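Local coordinates for protein putative glycosyltransferase (GalT1) (Streptococcus parasanguinis FW213, PDB 5HEA) that probably transfers sugars from nucleotide-linked donors as a glycosyltransferase, the present chain being the C-terminal part of a longer protein with a GT-A-type domain, at residues A[30-35]-A[104-109]; A[89-94]-A[211-216]; A[239-244]-A[253-258]; A[198-203]-A[246-251]; A[38-43]-A[73-78]. One frame throughout, in Å; residues are numbered along the deposited sequence.

Contact 1 of 5, residues A[30-35]-A[104-109]; sequences QTYKNF and HLYRAL
Two tyrosines, Y32 from the loop after helix 20-28 and Y106 from helix 101-110, account for the whole of this contact. Their backbones stay well apart, with CA atoms of Y32 and Y106 separated by 8.4 Å, and the rings reach across to each other.

The aromatic meeting is oblique, neither a stack nor an edge-to-face pair: the planes are inclined by 46° and the centroids lie 4.7 Å apart. Y32 approaches one face of the Y106 ring, with its CE2 above the rim and 3.5 Å from CG of Y106. Further along, Y32 OH comes over the same ring, 3.3 Å from CE1 of Y106. Each tyrosine has CG anti to its own backbone N (chi1 -168° for Y32, -179° for Y106), which projects both rings into the gap between loop and helix.

The polar ends do not bond to each other, since Y32 OH and Y106 OH are 4.1 Å apart. Both hydroxyls instead hydrogen-bond to E5, that of Y32 to the backbone O and that of Y106 to the carboxylate atom OE2, so one residue near the N-terminus fixes the outer ends of both rings. Within the loop, F35 N bonds to K33 O around the inverse gamma turn centred on N34, whose carbonyl O lies in the plane of the Y32 ring at its edge.

The tyrosine pair thus lies beside the start of strand 7-13, where both rings touch I7, while Q30 and T31 tie the loop to L102 and E103 in the first turns of helix 101-110.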
# COMPACT_ATOMS: atom_id res chain seq x y z
N GLN A 30 2.03 47.49 -2.53
CA GLN A 30 3.45 47.77 -2.33
C GLN A 30 3.88 49.05 -3.04
O GLN A 30 3.51 49.28 -4.20
CB GLN A 30 4.33 46.61 -2.80
CG GLN A 30 4.35 45.45 -1.84
CD GLN A 30 4.72 45.87 -0.44
OE1 GLN A 30 5.86 46.30 -0.19
NE2 GLN A 30 3.77 45.78 0.48
N THR A 31 4.67 49.87 -2.35
CA THR A 31 5.24 51.08 -2.95
C THR A 31 6.26 50.73 -4.04
O THR A 31 6.48 51.51 -4.97
CB THR A 31 5.90 51.98 -1.88
OG1 THR A 31 6.95 51.26 -1.22
CG2 THR A 31 4.89 52.41 -0.85
N TYR A 32 6.90 49.57 -3.90
CA TYR A 32 7.77 49.05 -4.95
C TYR A 32 6.89 48.34 -5.97
O TYR A 32 6.27 47.32 -5.66
CB TYR A 32 8.81 48.09 -4.38
CG TYR A 32 9.91 47.72 -5.36
CD1 TYR A 32 9.74 46.71 -6.28
CD2 TYR A 32 11.13 48.40 -5.34
CE1 TYR A 32 10.75 46.37 -7.17
CE2 TYR A 32 12.14 48.07 -6.23
CZ TYR A 32 11.94 47.05 -7.13
OH TYR A 32 12.94 46.71 -8.00
N LYS A 33 6.84 48.87 -7.18
CA LYS A 33 5.83 48.44 -8.15
C LYS A 33 6.26 47.26 -9.02
O LYS A 33 5.42 46.48 -9.46
CB LYS A 33 5.43 49.62 -9.05
CG LYS A 33 4.92 50.84 -8.29
CD LYS A 33 3.61 50.53 -7.61
CE LYS A 33 3.11 51.72 -6.81
NZ LYS A 33 1.74 51.46 -6.27
N ASN A 34 7.56 47.15 -9.28
CA ASN A 34 8.02 46.18 -10.26
C ASN A 34 8.22 44.77 -9.69
O ASN A 34 9.34 44.31 -9.49
CB ASN A 34 9.29 46.66 -10.96
CG ASN A 34 9.62 45.84 -12.19
OD1 ASN A 34 8.79 45.05 -12.65
ND2 ASN A 34 10.82 46.01 -12.72
N PHE A 35 7.11 44.09 -9.42
CA PHE A 35 7.18 42.74 -8.91
C PHE A 35 6.27 41.81 -9.69
O PHE A 35 5.39 42.26 -10.43
CB PHE A 35 6.81 42.68 -7.42
CG PHE A 35 5.45 43.25 -7.10
CD1 PHE A 35 4.30 42.52 -7.35
CD2 PHE A 35 5.33 44.52 -6.57
CE1 PHE A 35 3.05 43.05 -7.07
CE2 PHE A 35 4.09 45.05 -6.27
CZ PHE A 35 2.95 44.32 -6.52
N HIS A 104 11.81 48.88 1.23
CA HIS A 104 12.86 48.91 2.26
C HIS A 104 13.89 47.80 2.14
O HIS A 104 15.07 48.04 2.33
CB HIS A 104 12.25 48.95 3.66
CG HIS A 104 11.67 50.28 4.02
ND1 HIS A 104 11.44 50.67 5.33
CD2 HIS A 104 11.30 51.33 3.25
CE1 HIS A 104 10.94 51.90 5.33
NE2 HIS A 104 10.85 52.32 4.09
N LEU A 105 13.43 46.58 1.83
CA LEU A 105 14.32 45.45 1.57
C LEU A 105 15.17 45.70 0.33
O LEU A 105 16.37 45.41 0.31
CB LEU A 105 13.51 44.15 1.36
CG LEU A 105 12.96 43.48 2.62
CD1 LEU A 105 12.10 42.27 2.26
CD2 LEU A 105 14.11 43.09 3.55
N TYR A 106 14.53 46.24 -0.71
CA TYR A 106 15.22 46.50 -1.96
C TYR A 106 16.34 47.53 -1.76
O TYR A 106 17.49 47.28 -2.10
CB TYR A 106 14.25 46.97 -3.06
CG TYR A 106 14.94 47.24 -4.39
CD1 TYR A 106 15.24 46.20 -5.26
CD2 TYR A 106 15.31 48.54 -4.76
CE1 TYR A 106 15.88 46.44 -6.47
CE2 TYR A 106 15.95 48.78 -5.97
CZ TYR A 106 16.23 47.73 -6.82
OH TYR A 106 16.86 47.95 -8.02
N ARG A 107 15.99 48.68 -1.18
CA ARG A 107 16.99 49.72 -0.90
C ARG A 107 18.14 49.21 -0.03
O ARG A 107 19.31 49.52 -0.28
CB ARG A 107 16.33 50.90 -0.19
CG ARG A 107 15.41 51.67 -1.10
CD ARG A 107 15.88 53.10 -1.25
NE ARG A 107 15.32 53.71 -2.45
CZ ARG A 107 14.06 54.11 -2.55
NH1 ARG A 107 13.24 53.97 -1.52
NH2 ARG A 107 13.62 54.64 -3.68
N ALA A 108 17.82 48.41 0.98
CA ALA A 108 18.83 47.93 1.92
C ALA A 108 19.83 47.02 1.21
O ALA A 108 21.02 47.01 1.53
CB ALA A 108 18.17 47.21 3.10
N LEU A 109 19.36 46.27 0.22
CA LEU A 109 20.23 45.37 -0.51
C LEU A 109 21.08 46.17 -1.51
O LEU A 109 22.32 46.12 -1.49
CB LEU A 109 19.39 44.30 -1.23
CG LEU A 109 20.10 43.14 -1.94
CD1 LEU A 109 19.18 41.91 -2.01
CD2 LEU A 109 20.55 43.57 -3.36

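Contact 2 of 5, residues A[89-94]-A[211-216]; sequences TFVDSD and GSYYYS
D92 and D94 form the two ends of a D-X-D sequence, the signature that follows a central strand in GT-A glycosyltransferases, and both meet strand 204-217 here through Y213 and S216. The backbone N of D92 donates a hydrogen bond to Y213 OH, at 3.1 Å and with an N-H...O angle of 157°. The donor sits at the edge of the phenol ring, close to its plane. Y213 reaches this point because its CG is anti to the backbone N (chi1 -174°). CB of D92 lies 3.6 Å from Y213 OH. Alongside, V91 CG1 packs loosely on CE2 of Y213 at 4.2 Å.

In relatives this motif commonly helps to hold the nucleotide-sugar donor and its metal ion, and the sequence here is consistent with such a role. The next residue, D95, ties the signature loop to the strand: its carboxylate bonds to Y213 OH by OD2 and to S216 N by OD1.

At Y213 the chain turns a corner, and S216 comes up against the end of the signature. S216 CB comes within 3.0 Å of D94 O, doubtfully short, while S216 OG bonds to E126 and the D94 carboxylate forms a salt bridge with R218.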
# COMPACT_ATOMS: atom_id res chain seq x y z
N THR A 89 11.79 36.64 -3.22
CA THR A 89 11.41 36.77 -1.82
C THR A 89 10.19 35.88 -1.57
O THR A 89 9.49 35.51 -2.51
CB THR A 89 11.13 38.24 -1.48
OG1 THR A 89 11.15 38.43 -0.06
CG2 THR A 89 9.80 38.69 -2.07
N PHE A 90 9.98 35.49 -0.31
CA PHE A 90 8.89 34.57 0.03
C PHE A 90 7.90 35.29 0.95
O PHE A 90 8.32 36.03 1.83
CB PHE A 90 9.43 33.32 0.74
CG PHE A 90 10.36 32.49 -0.11
CD1 PHE A 90 9.85 31.58 -1.02
CD2 PHE A 90 11.74 32.65 -0.02
CE1 PHE A 90 10.70 30.82 -1.83
CE2 PHE A 90 12.60 31.89 -0.82
CZ PHE A 90 12.07 30.99 -1.73
N VAL A 91 6.61 35.08 0.74
CA VAL A 91 5.59 35.59 1.66
C VAL A 91 4.61 34.45 1.93
O VAL A 91 4.13 33.81 0.99
CB VAL A 91 4.81 36.79 1.06
CG1 VAL A 91 3.63 37.17 1.95
CG2 VAL A 91 5.72 37.99 0.89
N ASP A 92 4.34 34.16 3.19
CA ASP A 92 3.35 33.14 3.53
C ASP A 92 1.95 33.72 3.42
O ASP A 92 1.71 34.85 3.79
CB ASP A 92 3.59 32.57 4.92
CG ASP A 92 4.79 31.65 4.97
OD1 ASP A 92 5.23 31.17 3.88
OD2 ASP A 92 5.30 31.40 6.08
N SER A 93 1.01 32.92 2.91
CA SER A 93 -0.30 33.46 2.56
C SER A 93 -1.19 33.69 3.79
O SER A 93 -2.27 34.28 3.67
CB SER A 93 -0.97 32.57 1.50
OG SER A 93 -0.80 31.20 1.81
N ASP A 94 -0.73 33.23 4.96
CA ASP A 94 -1.34 33.51 6.27
C ASP A 94 -1.01 34.89 6.82
O ASP A 94 -1.62 35.36 7.79
CB ASP A 94 -0.78 32.55 7.31
CG ASP A 94 -1.33 31.17 7.19
OD1 ASP A 94 -2.48 31.04 6.75
OD2 ASP A 94 -0.62 30.22 7.56
N GLY A 211 9.95 45.69 12.03
CA GLY A 211 8.95 44.64 11.92
C GLY A 211 7.92 44.99 10.86
O GLY A 211 6.78 45.31 11.18
N SER A 212 8.33 44.95 9.59
CA SER A 212 7.46 45.38 8.49
C SER A 212 6.66 44.22 7.93
O SER A 212 5.73 44.40 7.13
CB SER A 212 8.31 46.00 7.39
OG SER A 212 8.96 47.16 7.88
N TYR A 213 7.03 43.02 8.35
CA TYR A 213 6.29 41.81 8.01
C TYR A 213 5.49 41.41 9.25
O TYR A 213 6.01 41.48 10.37
CB TYR A 213 7.28 40.70 7.65
CG TYR A 213 6.66 39.40 7.14
CD1 TYR A 213 6.18 38.44 8.03
CD2 TYR A 213 6.61 39.11 5.78
CE1 TYR A 213 5.63 37.23 7.58
CE2 TYR A 213 6.05 37.91 5.31
CZ TYR A 213 5.57 36.98 6.22
OH TYR A 213 5.03 35.78 5.77
N TYR A 214 4.23 41.02 9.05
CA TYR A 214 3.37 40.60 10.16
C TYR A 214 3.06 39.10 10.11
O TYR A 214 2.46 38.59 9.16
CB TYR A 214 2.09 41.44 10.22
CG TYR A 214 2.39 42.89 10.59
CD1 TYR A 214 2.64 43.24 11.92
CD2 TYR A 214 2.45 43.88 9.62
CE1 TYR A 214 2.93 44.55 12.27
CE2 TYR A 214 2.74 45.19 9.96
CZ TYR A 214 2.99 45.52 11.28
OH TYR A 214 3.28 46.81 11.64
N TYR A 215 3.49 38.41 11.16
CA TYR A 215 3.34 36.97 11.30
C TYR A 215 2.02 36.72 12.02
O TYR A 215 1.83 37.12 13.17
CB TYR A 215 4.51 36.41 12.13
CG TYR A 215 4.48 34.92 12.36
CD1 TYR A 215 3.86 34.38 13.47
CD2 TYR A 215 5.08 34.05 11.45
CE1 TYR A 215 3.82 33.01 13.68
CE2 TYR A 215 5.05 32.68 11.65
CZ TYR A 215 4.42 32.17 12.76
OH TYR A 215 4.39 30.81 12.96
N SER A 216 1.09 36.07 11.32
CA SER A 216 -0.20 35.73 11.89
C SER A 216 -0.06 34.58 12.88
O SER A 216 0.40 33.49 12.53
CB SER A 216 -1.17 35.33 10.79
OG SER A 216 -2.30 34.68 11.32

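Contact 3 of 5, residues A[239-244]-A[253-258]; sequences EERIAL and TEQIKS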
# COMPACT_ATOMS: atom_id res chain seq x y z
N GLU A 239 22.24 18.77 12.50
CA GLU A 239 23.45 17.96 12.26
C GLU A 239 24.07 18.25 10.90
O GLU A 239 25.27 18.46 10.77
CB GLU A 239 23.13 16.47 12.41
CG GLU A 239 22.91 16.09 13.88
CD GLU A 239 22.21 14.76 14.07
OE1 GLU A 239 21.77 14.16 13.07
OE2 GLU A 239 22.11 14.31 15.24
N GLU A 240 23.24 18.28 9.87
CA GLU A 240 23.68 18.67 8.53
C GLU A 240 24.32 20.07 8.53
O GLU A 240 25.39 20.29 7.94
CB GLU A 240 22.45 18.63 7.61
CG GLU A 240 22.64 19.01 6.15
CD GLU A 240 21.32 18.88 5.39
OE1 GLU A 240 20.28 19.44 5.84
OE2 GLU A 240 21.31 18.19 4.35
N ARG A 241 23.69 21.02 9.21
CA ARG A 241 24.19 22.40 9.24
C ARG A 241 25.54 22.52 9.97
O ARG A 241 26.46 23.23 9.52
CB ARG A 241 23.15 23.35 9.83
CG ARG A 241 23.67 24.75 10.15
CD ARG A 241 22.52 25.74 10.42
NE ARG A 241 21.56 25.29 11.44
CZ ARG A 241 20.30 24.96 11.18
NH1 ARG A 241 19.84 25.04 9.93
NH2 ARG A 241 19.47 24.57 12.15
N ILE A 242 25.66 21.84 11.11
CA ILE A 242 26.95 21.80 11.81
C ILE A 242 28.03 21.21 10.93
O ILE A 242 29.13 21.76 10.84
CB ILE A 242 26.85 21.04 13.16
CG1 ILE A 242 26.07 21.89 14.17
CG2 ILE A 242 28.27 20.70 13.69
CD1 ILE A 242 25.51 21.10 15.34
N ALA A 243 27.73 20.10 10.25
CA ALA A 243 28.74 19.46 9.40
C ALA A 243 29.19 20.35 8.25
O ALA A 243 30.37 20.37 7.88
CB ALA A 243 28.21 18.11 8.86
N LEU A 244 28.26 21.10 7.67
CA LEU A 244 28.58 22.00 6.58
C LEU A 244 29.44 23.16 7.06
O LEU A 244 30.47 23.46 6.47
CB LEU A 244 27.31 22.57 5.94
CG LEU A 244 26.86 21.95 4.63
CD1 LEU A 244 25.69 22.79 4.11
CD2 LEU A 244 28.00 21.91 3.61
N THR A 253 30.06 27.50 17.78
CA THR A 253 29.61 27.70 19.16
C THR A 253 28.10 27.78 19.34
O THR A 253 27.54 27.07 20.16
CB THR A 253 30.25 28.95 19.77
OG1 THR A 253 31.67 28.84 19.66
CG2 THR A 253 29.86 29.07 21.23
N GLU A 254 27.44 28.64 18.57
CA GLU A 254 26.00 28.83 18.73
C GLU A 254 25.20 27.66 18.18
O GLU A 254 24.16 27.31 18.75
CB GLU A 254 25.53 30.13 18.07
CG GLU A 254 26.25 31.37 18.61
CD GLU A 254 26.04 31.54 20.11
OE1 GLU A 254 24.88 31.41 20.58
OE2 GLU A 254 27.04 31.80 20.81
N GLN A 255 25.68 27.05 17.10
CA GLN A 255 24.98 25.90 16.51
C GLN A 255 24.99 24.72 17.47
O GLN A 255 24.00 24.01 17.60
CB GLN A 255 25.60 25.51 15.17
CG GLN A 255 25.50 26.60 14.12
CD GLN A 255 24.11 26.72 13.56
OE1 GLN A 255 23.37 25.74 13.50
NE2 GLN A 255 23.75 27.93 13.15
N ILE A 256 26.12 24.53 18.15
CA ILE A 256 26.23 23.49 19.17
C ILE A 256 25.21 23.71 20.30
O ILE A 256 24.48 22.78 20.66
CB ILE A 256 27.68 23.40 19.72
CG1 ILE A 256 28.62 22.88 18.63
CG2 ILE A 256 27.74 22.45 20.87
CD1 ILE A 256 30.08 22.91 19.01
N LYS A 257 25.14 24.93 20.82
CA LYS A 257 24.14 25.27 21.84
C LYS A 257 22.72 24.98 21.35
O LYS A 257 21.91 24.41 22.07
CB LYS A 257 24.23 26.76 22.21
CG LYS A 257 25.52 27.19 22.88
CD LYS A 257 25.43 28.68 23.26
CE LYS A 257 26.76 29.23 23.75
NZ LYS A 257 26.69 30.70 23.99
N SER A 258 22.43 25.42 20.13
CA SER A 258 21.15 25.15 19.49
C SER A 258 20.88 23.64 19.35
O SER A 258 19.77 23.16 19.63
CB SER A 258 21.09 25.84 18.12
OG SER A 258 19.89 25.52 17.42
O HOH W 1 20.46 24.45 14.87
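The amide of Q255 overlaps the aliphatic end and the guanidinium of R241, the two side chains crossing nearly at right angles. OE1 of Q255 is the touching atom: it accepts a hydrogen bond from R241 NE at 2.8 Å and also lies 3.2 Å from CD of R241. The bond is somewhat bent, and its oxygen lies practically in the guanidinium plane, at the edge, while the donor is tilted from the carbonyl plane; the two flat groups are turned 64° against each other. A bend at chi3 of R241 (52°) brings NE round to face the amide.

A water continues this polar seam along the same guanidinium edge. It accepts a bond from R241 NH2 at 2.9 Å and makes another with S258 OG at 2.8 Å, its link to Q255 OE1 being weak. R241 also forms a salt bridge with D192 and a cation-pi interaction with Y196, which may offset the nearby charge of R262.

Apolar contact lies one residue on, where the side chains of I242 and Q255 lie alongside and point opposite ways, with CG1 of I242 3.8 Å from CB of Q255. On helix 231-247, E240 forms a salt bridge with K285 of a second subunit.

With axes 10.2 Å apart and 162° between their directions, the segments form part of an antiparallel helical hairpin closed by the short link from 248 to 252.

Contact 4 of 5, residues A[198-203]-A[246-251]; sequences LYLKAS and ASMGYD
The backbones carrying L200 and M248 never approach closely, their CA atoms being 9.3 Å apart, and both lie where a helix finishes. Segment 198-203 runs out of helix 195-201. Segment 246-251 leaves helix 231-247 through a Schellman motif, in which G249 takes a positive phi of 84° and its N bonds back to A246 O at 3.2 Å; the chain then extends through Y250 towards D251.

L200 bridges the gap by its branched end. CD2 meets two partners at once, CE of M248 at 3.8 Å and CE1 of the Y250 ring at 3.6 Å, the ring being approached obliquely. CD1 of L200 lies 3.9 Å from the M248 sulfur, SD. M248 bends at chi3 (64°), which turns its methyl towards L200 and sets it in the plane of the Y250 ring, at the edge. A water lies in the ring plane at the hydroxyl end of Y250, within hydrogen-bonding distance of L200 O (2.8 Å); its separation from Y250 OH is too short to be trusted in detail.

Around this apolar seam L245 covers both L200 and Y250, I147 of helix 147-150 packs on Y250, and a second subunit borders the helix end, with backbone hydrogen bonds between it and M248.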
# COMPACT_ATOMS: atom_id res chain seq x y z
N LEU A 198 21.46 29.57 1.44
CA LEU A 198 21.50 30.82 0.68
C LEU A 198 22.47 31.84 1.29
O LEU A 198 23.24 32.50 0.58
CB LEU A 198 20.10 31.42 0.58
CG LEU A 198 19.14 30.56 -0.23
CD1 LEU A 198 17.70 30.98 0.08
CD2 LEU A 198 19.45 30.72 -1.71
N TYR A 199 22.43 31.98 2.61
CA TYR A 199 23.37 32.86 3.31
C TYR A 199 24.83 32.50 2.98
O TYR A 199 25.68 33.37 2.71
CB TYR A 199 23.20 32.75 4.82
CG TYR A 199 21.89 33.21 5.41
CD1 TYR A 199 21.16 34.24 4.84
CD2 TYR A 199 21.40 32.62 6.58
CE1 TYR A 199 19.96 34.66 5.40
CE2 TYR A 199 20.20 33.03 7.14
CZ TYR A 199 19.49 34.05 6.55
OH TYR A 199 18.32 34.46 7.12
N LEU A 200 25.13 31.20 2.98
CA LEU A 200 26.50 30.74 2.72
C LEU A 200 26.95 31.06 1.29
O LEU A 200 28.15 31.07 1.00
CB LEU A 200 26.64 29.25 3.02
CG LEU A 200 26.48 28.83 4.49
CD1 LEU A 200 26.35 27.31 4.62
CD2 LEU A 200 27.65 29.37 5.33
N LYS A 201 26.01 31.34 0.39
CA LYS A 201 26.34 31.72 -0.98
C LYS A 201 26.69 33.21 -1.06
O LYS A 201 27.33 33.64 -2.01
CB LYS A 201 25.16 31.44 -1.93
CG LYS A 201 24.89 29.96 -2.21
CD LYS A 201 25.85 29.42 -3.24
CE LYS A 201 25.23 28.26 -4.02
NZ LYS A 201 24.27 28.69 -5.08
N ALA A 202 26.27 33.98 -0.06
CA ALA A 202 26.41 35.44 -0.13
C ALA A 202 27.78 35.94 0.33
O ALA A 202 28.52 35.20 0.98
CB ALA A 202 25.30 36.12 0.68
N SER A 203 28.11 37.18 -0.02
CA SER A 203 29.34 37.83 0.45
C SER A 203 29.04 38.77 1.61
O SER A 203 29.83 38.89 2.54
CB SER A 203 30.00 38.65 -0.68
OG SER A 203 30.56 37.80 -1.67
N ALA A 246 31.25 23.38 9.68
CA ALA A 246 32.55 22.90 10.15
C ALA A 246 33.47 22.68 8.96
O ALA A 246 34.64 23.04 8.99
CB ALA A 246 32.41 21.62 10.96
N SER A 247 32.92 22.09 7.90
CA SER A 247 33.66 21.81 6.68
C SER A 247 34.09 23.08 5.96
O SER A 247 35.08 23.08 5.24
CB SER A 247 32.80 20.95 5.76
OG SER A 247 32.55 19.70 6.37
N MET A 248 33.36 24.17 6.17
CA MET A 248 33.66 25.44 5.53
C MET A 248 34.46 26.37 6.43
O MET A 248 34.80 27.48 6.04
CB MET A 248 32.35 26.10 5.08
CG MET A 248 31.60 25.28 4.04
SD MET A 248 29.91 25.86 3.82
CE MET A 248 30.21 27.50 3.18
N GLY A 249 34.76 25.93 7.64
CA GLY A 249 35.58 26.69 8.56
C GLY A 249 34.87 27.76 9.38
O GLY A 249 35.54 28.62 9.96
N TYR A 250 33.54 27.72 9.45
CA TYR A 250 32.82 28.68 10.28
C TYR A 250 32.77 28.24 11.74
O TYR A 250 32.89 27.05 12.05
CB TYR A 250 31.40 28.91 9.76
CG TYR A 250 31.34 29.69 8.47
CD1 TYR A 250 31.21 29.03 7.25
CD2 TYR A 250 31.42 31.08 8.47
CE1 TYR A 250 31.15 29.74 6.06
CE2 TYR A 250 31.36 31.80 7.28
CZ TYR A 250 31.22 31.13 6.08
OH TYR A 250 31.16 31.84 4.91
N ASP A 251 32.58 29.20 12.64
CA ASP A 251 32.51 28.91 14.06
C ASP A 251 31.22 28.18 14.45
O ASP A 251 30.14 28.48 13.93
CB ASP A 251 32.64 30.19 14.88
CG ASP A 251 32.70 29.91 16.36
OD1 ASP A 251 33.71 29.32 16.81
OD2 ASP A 251 31.75 30.28 17.07
O HOH W 2 30.40 31.06 2.65

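Contact 5 of 5, residues A[38-43]-A[73-78]; sequences ILINDG and SAARNA
The closest approach of I40 is to a backbone carbonyl: all four of its side-chain carbons lie within 4 Å of the oxygen of A75 on the facing helix. CG1 of I40 is 3.5 Å from A75 O, CD1 of I40 is 3.6 Å from the same A75 O, and CG2 approaches it as well. The outer torsion of I40 departs from the staggered positions (chi2 91°), which lays CD1 beside the oxygen.

This closeness is possible because the helix presents alanines to the strand. The CA atoms of I40 and A75 are 5.9 Å apart, CG2 of I40 lies 3.9 Å from CB of A75, and one turn later CG2 of I40 grazes CB of A78 at 4.4 Å. D42 CB meets A75 CB at 4.4 Å, so A75 sits beneath two alternate residues of the chain.

D42 is the centre of an inverse gamma turn, followed by G43 with positive phi. The carboxylate of D42 is gripped at both oxygens, OD1 by A70 N and Q67 NE2, OD2 by G71 N, joining D42 to the loop leading into helix 72-82.

Strand 35-41 runs parallel to both of its neighbours, 7-13 and 62-66, in the nucleotide-binding-type half of the GT-A fold. I40 also touches I10 of strand 7-13, and helix 72-82 lies on this side of the sheet, whereas L39 and N41 meet helix 48-58.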
# COMPACT_ATOMS: atom_id res chain seq x y z
N ILE A 38 3.96 35.14 -7.61
CA ILE A 38 3.75 33.78 -8.05
C ILE A 38 2.98 33.04 -6.98
O ILE A 38 3.52 32.71 -5.92
CB ILE A 38 5.08 33.09 -8.35
CG1 ILE A 38 5.89 33.98 -9.29
CG2 ILE A 38 4.83 31.72 -8.98
CD1 ILE A 38 7.27 33.47 -9.53
N LEU A 39 1.69 32.86 -7.24
CA LEU A 39 0.80 32.15 -6.35
C LEU A 39 0.83 30.67 -6.71
O LEU A 39 0.38 30.30 -7.78
CB LEU A 39 -0.64 32.67 -6.54
CG LEU A 39 -1.00 34.00 -5.89
CD1 LEU A 39 -2.47 34.38 -6.19
CD2 LEU A 39 -0.76 33.91 -4.39
N ILE A 40 1.36 29.83 -5.83
CA ILE A 40 1.34 28.40 -6.10
C ILE A 40 0.23 27.73 -5.30
O ILE A 40 0.40 27.43 -4.12
CB ILE A 40 2.69 27.70 -5.84
CG1 ILE A 40 3.83 28.42 -6.58
CG2 ILE A 40 2.63 26.24 -6.28
CD1 ILE A 40 4.50 29.50 -5.76
N ASN A 41 -0.91 27.52 -5.95
CA ASN A 41 -1.99 26.79 -5.32
C ASN A 41 -1.65 25.30 -5.31
O ASN A 41 -1.63 24.65 -6.35
CB ASN A 41 -3.33 27.02 -6.03
CG ASN A 41 -4.38 26.04 -5.58
OD1 ASN A 41 -4.45 25.71 -4.41
ND2 ASN A 41 -5.17 25.54 -6.52
N ASP A 42 -1.39 24.78 -4.11
CA ASP A 42 -0.92 23.41 -3.92
C ASP A 42 -2.10 22.46 -3.72
O ASP A 42 -2.19 21.73 -2.73
CB ASP A 42 0.03 23.40 -2.69
CG ASP A 42 0.72 22.06 -2.46
OD1 ASP A 42 1.10 21.37 -3.44
OD2 ASP A 42 0.89 21.71 -1.28
N GLY A 43 -3.05 22.49 -4.67
CA GLY A 43 -4.20 21.60 -4.61
C GLY A 43 -5.16 21.92 -3.47
O GLY A 43 -5.74 21.01 -2.89
N SER A 73 7.26 22.52 0.46
CA SER A 73 8.58 22.52 -0.20
C SER A 73 8.43 22.48 -1.71
O SER A 73 9.07 23.24 -2.42
CB SER A 73 9.43 21.33 0.24
OG SER A 73 9.82 21.46 1.59
N ALA A 74 7.59 21.57 -2.19
CA ALA A 74 7.35 21.45 -3.61
C ALA A 74 6.73 22.73 -4.17
O ALA A 74 7.06 23.14 -5.28
CB ALA A 74 6.46 20.24 -3.92
N ALA A 75 5.83 23.34 -3.41
CA ALA A 75 5.21 24.59 -3.84
C ALA A 75 6.25 25.71 -4.00
O ALA A 75 6.24 26.45 -4.98
CB ALA A 75 4.11 25.02 -2.87
N ARG A 76 7.15 25.84 -3.03
CA ARG A 76 8.17 26.89 -3.12
C ARG A 76 9.13 26.61 -4.27
O ARG A 76 9.53 27.52 -4.99
CB ARG A 76 8.94 27.03 -1.81
CG ARG A 76 8.09 27.53 -0.65
CD ARG A 76 8.96 27.99 0.50
NE ARG A 76 8.17 28.42 1.66
CZ ARG A 76 7.97 27.65 2.72
NH1 ARG A 76 8.50 26.45 2.76
NH2 ARG A 76 7.24 28.09 3.74
N ASN A 77 9.52 25.35 -4.44
CA ASN A 77 10.44 24.98 -5.52
C ASN A 77 9.84 25.31 -6.90
O ASN A 77 10.55 25.72 -7.81
CB ASN A 77 10.83 23.49 -5.44
CG ASN A 77 11.69 23.17 -4.22
OD1 ASN A 77 12.36 24.04 -3.66
ND2 ASN A 77 11.69 21.89 -3.81
N ALA A 78 8.53 25.14 -7.03
CA ALA A 78 7.83 25.49 -8.27
C ALA A 78 7.91 27.00 -8.48
O ALA A 78 8.10 27.47 -9.60
CB ALA A 78 6.36 25.03 -8.23

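Contacts 2 and 5 belong to the GT-A core and reach the same sheet; R76 of contact 5 packs on F90 and D92 of contact 2, bringing the alanine-faced helix beside the D-X-D loop. Contact 1, partly buried, lies on the edge of this domain and depends on a single aromatic pair. Contacts 3 and 4 share helix 231-247 and border a second subunit; both are buried in the assembly, about 12 Å apart between centres. Their chemistry differs: a hydrated arginine-glutamine pair inside the helical hairpin for contact 3, a leucine against methionine and tyrosine for contact 4. Contact 5 packs on alanine methyls and a carbonyl without a cross-segment hydrogen bond; contact 2 rests on a backbone-to-hydroxyl bond.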